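Local coordinates for dephospho-CoA kinase (Legionella pneumophila subsp. pneumophila, PDB 4TTR), which probably phosphorylates the 3'-hydroxyl of dephospho-CoA with ATP, the last step of coenzyme A biosynthesis, at residues N24-K29 against L143-P147; F35-I41 against V200-H204. All coordinates share one frame; numbering follows the deposited sequence.

Interaction 1. Residues N24-K29 against L143-P147. With BU2 (1,3-butanediol), chain B.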
# COMPACT_ATOMS: atom_id res chain seq x y z
N ASN A 24 5.92 5.54 -1.27
CA ASN A 24 5.41 6.78 -1.82
C ASN A 24 5.01 6.53 -3.27
O ASN A 24 4.92 5.39 -3.73
CB ASN A 24 6.42 7.94 -1.69
CG ASN A 24 7.69 7.74 -2.50
OD1 ASN A 24 7.82 6.81 -3.29
ND2 ASN A 24 8.64 8.65 -2.32
N ILE A 25 4.79 7.61 -4.01
CA ILE A 25 4.14 7.51 -5.30
C ILE A 25 5.14 7.04 -6.34
O ILE A 25 6.26 7.55 -6.42
CB ILE A 25 3.51 8.87 -5.67
CG1 ILE A 25 2.39 9.20 -4.68
CG2 ILE A 25 2.94 8.86 -7.08
CD1 ILE A 25 2.85 9.69 -3.29
N ALA A 26 4.75 6.03 -7.11
CA ALA A 26 5.61 5.44 -8.13
C ALA A 26 6.93 4.98 -7.53
O ALA A 26 7.99 5.15 -8.13
CB ALA A 26 5.85 6.43 -9.25
N SER A 27 6.86 4.40 -6.34
CA SER A 27 8.05 3.99 -5.59
C SER A 27 8.66 2.69 -6.10
O SER A 27 9.86 2.47 -5.96
CB SER A 27 7.70 3.82 -4.12
OG SER A 27 6.73 2.81 -3.95
N GLY A 28 7.83 1.83 -6.68
CA GLY A 28 8.27 0.51 -7.09
C GLY A 28 7.82 -0.55 -6.11
O GLY A 28 8.35 -1.66 -6.11
N LYS A 29 6.84 -0.23 -5.27
CA LYS A 29 6.57 -1.06 -4.10
C LYS A 29 5.88 -2.38 -4.44
O LYS A 29 6.09 -3.38 -3.75
CB LYS A 29 5.75 -0.28 -3.05
CG LYS A 29 4.24 -0.35 -3.18
CD LYS A 29 3.61 0.06 -1.86
CE LYS A 29 2.09 -0.05 -1.90
NZ LYS A 29 1.45 1.29 -1.87
N LEU A 143 9.38 1.26 4.17
CA LEU A 143 8.93 2.32 3.28
C LEU A 143 9.79 2.36 2.03
O LEU A 143 11.00 2.55 2.10
CB LEU A 143 8.98 3.67 4.01
CG LEU A 143 8.85 4.93 3.17
CD1 LEU A 143 7.57 4.92 2.35
CD2 LEU A 143 8.90 6.15 4.08
N VAL A 144 9.16 2.15 0.88
CA VAL A 144 9.85 2.20 -0.40
C VAL A 144 9.70 3.58 -1.02
O VAL A 144 8.58 4.07 -1.15
CB VAL A 144 9.32 1.14 -1.38
CG1 VAL A 144 10.13 1.13 -2.67
CG2 VAL A 144 9.34 -0.24 -0.73
N ILE A 145 10.81 4.19 -1.39
CA ILE A 145 10.77 5.50 -2.03
C ILE A 145 11.61 5.52 -3.30
O ILE A 145 12.56 4.75 -3.44
CB ILE A 145 11.25 6.62 -1.08
CG1 ILE A 145 12.71 6.41 -0.66
CG2 ILE A 145 10.37 6.69 0.15
CD1 ILE A 145 13.43 7.70 -0.39
N ALA A 146 11.23 6.40 -4.22
CA ALA A 146 11.98 6.59 -5.45
C ALA A 146 12.29 8.07 -5.60
O ALA A 146 11.46 8.91 -5.25
CB ALA A 146 11.20 6.07 -6.64
N PRO A 147 13.48 8.40 -6.12
CA PRO A 147 13.78 9.82 -6.29
C PRO A 147 12.83 10.50 -7.27
O PRO A 147 12.22 9.84 -8.11
CB PRO A 147 15.23 9.82 -6.82
CG PRO A 147 15.44 8.46 -7.37
CD PRO A 147 14.59 7.54 -6.56
C1 BU2 B . 5.38 -0.49 -8.75
O1 BU2 B . 5.67 -0.23 -10.11
C2 BU2 B . 3.97 -0.04 -8.41
C3 BU2 B . 4.03 0.90 -7.23
O3 BU2 B . 4.42 2.18 -7.68
C4 BU2 B . 2.67 0.98 -6.57
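N24 meets strand 140-145 through a backbone hydrogen bond: its N donates to V144 O over 3.0 Å, with the donor almost in line with the carbonyl (C=O...N angle 173°). This is the one hydrogen bond between N24-K29 and L143-P147. V144 also has a backbone hydrogen bond with T22 of strand 18-23, and the bond from N24 extends this parallel pairing into the start of the P-loop.

Van der Waals contacts make up the rest. The N24 side chain, its CG set between backbone N and carbonyl carbon (chi1 65°), lies across I145, with ND2 3.5 Å from I145 CB and OD1 equally close to I145 CA. S27 CB comes within 3.1 Å of V144 O, the acceptor already used by N24. On the side chain of V144, CG1 packs against S27 CB and CB sits 4.2 Å from K29 CB. The methyl of A146 rests beside A26 O at 3.7 Å.

Within the loop, a type II turn runs from N24 to S27, and S27 OG gives a weak hydrogen bond to N24 O. The 1,3-butanediol lies against A26-K29, its C1 3.5 Å from G28 CA.

Two loop carbonyls have side-chain donors from elsewhere, A26 O from R154 and S27 O from N189. The predicted ATP-binding loop thus meets the strand through one backbone hydrogen bond and uncharged packing, chiefly by N24 and S27.

Interaction 2. Residues F35-I41 against V200-H204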
# COMPACT_ATOMS: atom_id res chain seq x y z
N PHE A 35 9.05 -9.39 -5.30
CA PHE A 35 10.35 -9.96 -4.97
C PHE A 35 10.28 -10.70 -3.63
O PHE A 35 10.84 -11.78 -3.49
CB PHE A 35 11.44 -8.88 -4.93
CG PHE A 35 11.95 -8.48 -6.30
CD1 PHE A 35 12.23 -9.44 -7.26
CD2 PHE A 35 12.15 -7.14 -6.62
CE1 PHE A 35 12.70 -9.07 -8.51
CE2 PHE A 35 12.62 -6.77 -7.87
CZ PHE A 35 12.89 -7.74 -8.81
N PHE A 36 9.58 -10.12 -2.65
CA PHE A 36 9.37 -10.81 -1.38
C PHE A 36 8.56 -12.08 -1.60
O PHE A 36 8.83 -13.13 -1.00
CB PHE A 36 8.66 -9.90 -0.37
CG PHE A 36 9.60 -9.00 0.38
CD1 PHE A 36 10.43 -9.51 1.36
CD2 PHE A 36 9.66 -7.65 0.09
CE1 PHE A 36 11.30 -8.69 2.05
CE2 PHE A 36 10.53 -6.82 0.77
CZ PHE A 36 11.35 -7.34 1.75
N SER A 37 7.56 -11.98 -2.47
CA SER A 37 6.71 -13.12 -2.80
C SER A 37 7.55 -14.26 -3.36
O SER A 37 7.37 -15.42 -3.01
CB SER A 37 5.63 -12.70 -3.80
OG SER A 37 4.51 -13.55 -3.73
N GLU A 38 8.47 -13.90 -4.25
CA GLU A 38 9.29 -14.88 -4.94
C GLU A 38 10.35 -15.50 -4.04
O GLU A 38 10.97 -16.49 -4.40
CB GLU A 38 9.93 -14.23 -6.17
CG GLU A 38 8.92 -13.87 -7.25
CD GLU A 38 9.49 -12.99 -8.34
OE1 GLU A 38 10.70 -12.68 -8.29
OE2 GLU A 38 8.74 -12.60 -9.25
N LEU A 39 10.54 -14.91 -2.86
CA LEU A 39 11.42 -15.49 -1.84
C LEU A 39 10.64 -16.40 -0.89
O LEU A 39 11.17 -16.84 0.13
CB LEU A 39 12.14 -14.39 -1.06
CG LEU A 39 13.23 -13.65 -1.83
CD1 LEU A 39 13.61 -12.36 -1.12
CD2 LEU A 39 14.46 -14.54 -2.01
N GLY A 40 9.38 -16.66 -1.23
CA GLY A 40 8.56 -17.57 -0.47
C GLY A 40 7.84 -16.93 0.69
O GLY A 40 7.33 -17.62 1.57
N ILE A 41 7.80 -15.60 0.71
CA ILE A 41 7.12 -14.88 1.78
C ILE A 41 5.66 -14.64 1.43
O ILE A 41 5.34 -14.22 0.31
CB ILE A 41 7.80 -13.53 2.08
CG1 ILE A 41 9.27 -13.74 2.48
CG2 ILE A 41 7.06 -12.78 3.19
CD1 ILE A 41 9.47 -14.68 3.68
N VAL A 200 16.06 -6.07 -1.61
CA VAL A 200 15.00 -6.89 -1.02
C VAL A 200 15.59 -8.15 -0.39
O VAL A 200 15.16 -8.57 0.68
CB VAL A 200 13.93 -7.27 -2.08
CG1 VAL A 200 13.01 -8.37 -1.57
CG2 VAL A 200 13.12 -6.04 -2.47
N ASN A 201 16.56 -8.75 -1.06
CA ASN A 201 17.23 -9.93 -0.52
C ASN A 201 17.84 -9.67 0.85
O ASN A 201 17.66 -10.47 1.77
CB ASN A 201 18.32 -10.42 -1.48
CG ASN A 201 17.96 -11.73 -2.15
OD1 ASN A 201 18.30 -12.80 -1.65
ND2 ASN A 201 17.25 -11.66 -3.27
N LYS A 202 18.54 -8.56 1.00
CA LYS A 202 19.17 -8.23 2.28
C LYS A 202 18.14 -7.95 3.36
O LYS A 202 18.35 -8.28 4.52
CB LYS A 202 20.12 -7.04 2.13
CG LYS A 202 21.32 -7.34 1.25
CD LYS A 202 22.46 -6.38 1.53
CE LYS A 202 23.41 -6.29 0.35
NZ LYS A 202 22.81 -5.54 -0.79
N LEU A 203 17.02 -7.33 2.99
CA LEU A 203 15.95 -7.07 3.93
C LEU A 203 15.33 -8.39 4.36
O LEU A 203 15.06 -8.61 5.54
CB LEU A 203 14.88 -6.16 3.32
CG LEU A 203 15.29 -4.70 3.09
CD1 LEU A 203 14.26 -3.98 2.23
CD2 LEU A 203 15.48 -3.97 4.41
N HIS A 204 15.11 -9.27 3.38
CA HIS A 204 14.59 -10.61 3.63
C HIS A 204 15.44 -11.34 4.67
O HIS A 204 14.91 -11.90 5.63
CB HIS A 204 14.54 -11.38 2.31
CG HIS A 204 14.27 -12.85 2.46
ND1 HIS A 204 13.07 -13.34 2.93
CD2 HIS A 204 15.03 -13.93 2.19
CE1 HIS A 204 13.11 -14.66 2.95
NE2 HIS A 204 14.29 -15.04 2.50
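Two side-chain torsions bring V200 CG1 onto the F36 ring and the H204 imidazole against L39 and I41, just past helix 29-38: V200 CG1 (chi1 167°) and H204 CG (chi1 169°) both stand anti to their backbone N. The contact is a helix-helix packing in the P-loop kinase fold, joining the C-terminal end of the helix that follows the P-loop to the long helix 192-213.

V200 CG1 sits over the centre of the F36 ring in a CH-pi contact, 3.7 Å from the centroid and only 7° off the ring normal. The same methyl touches F35 CB, and L203 CB approaches the edge of the F36 ring at CZ, 4.0 Å away. F36 is thus met by V200 over a face and L203 near the ring plane, while its CE1 lies 4.1 Å from H204 N. Beyond them, L142 of strand 140-145 touches both F36 and L203.

The H204 imidazole is packed on by L39 over one face and by I41 at its edge. L39 CD1 makes the CH-pi contact and reaches H204 CG at 3.7 Å. H204 ND1 is hydrogen-bonded to the hydroxyl of Y121.

A Schellman motif ends helix 29-38, with G40 as its C-prime residue: G40 N bonds to S37 O and I41 N to F36 O. Past G40, I41 points toward helix 192-213, and its CD1 meets the imidazole edge in plane, 3.7 Å from H204 CE1.

Helix 29-38 connects the two contacts: the P-loop of interaction 1 leads into its first turn, and interaction 2 grips its last. The centres lie 17 Å apart and the nearest atoms about 7 Å, so the contacts do not touch. Only interaction 1 holds residues of the predicted ATP site and meets the bound 1,3-butanediol; in interaction 2 the F35 side chain is about 10 Å from that ligand, though about 4 Å from the side chain of T31, another residue of the site. Strand 140-145 serves both, pairing with the loop in one and supplying L142, which touches F36 and L203, in the other.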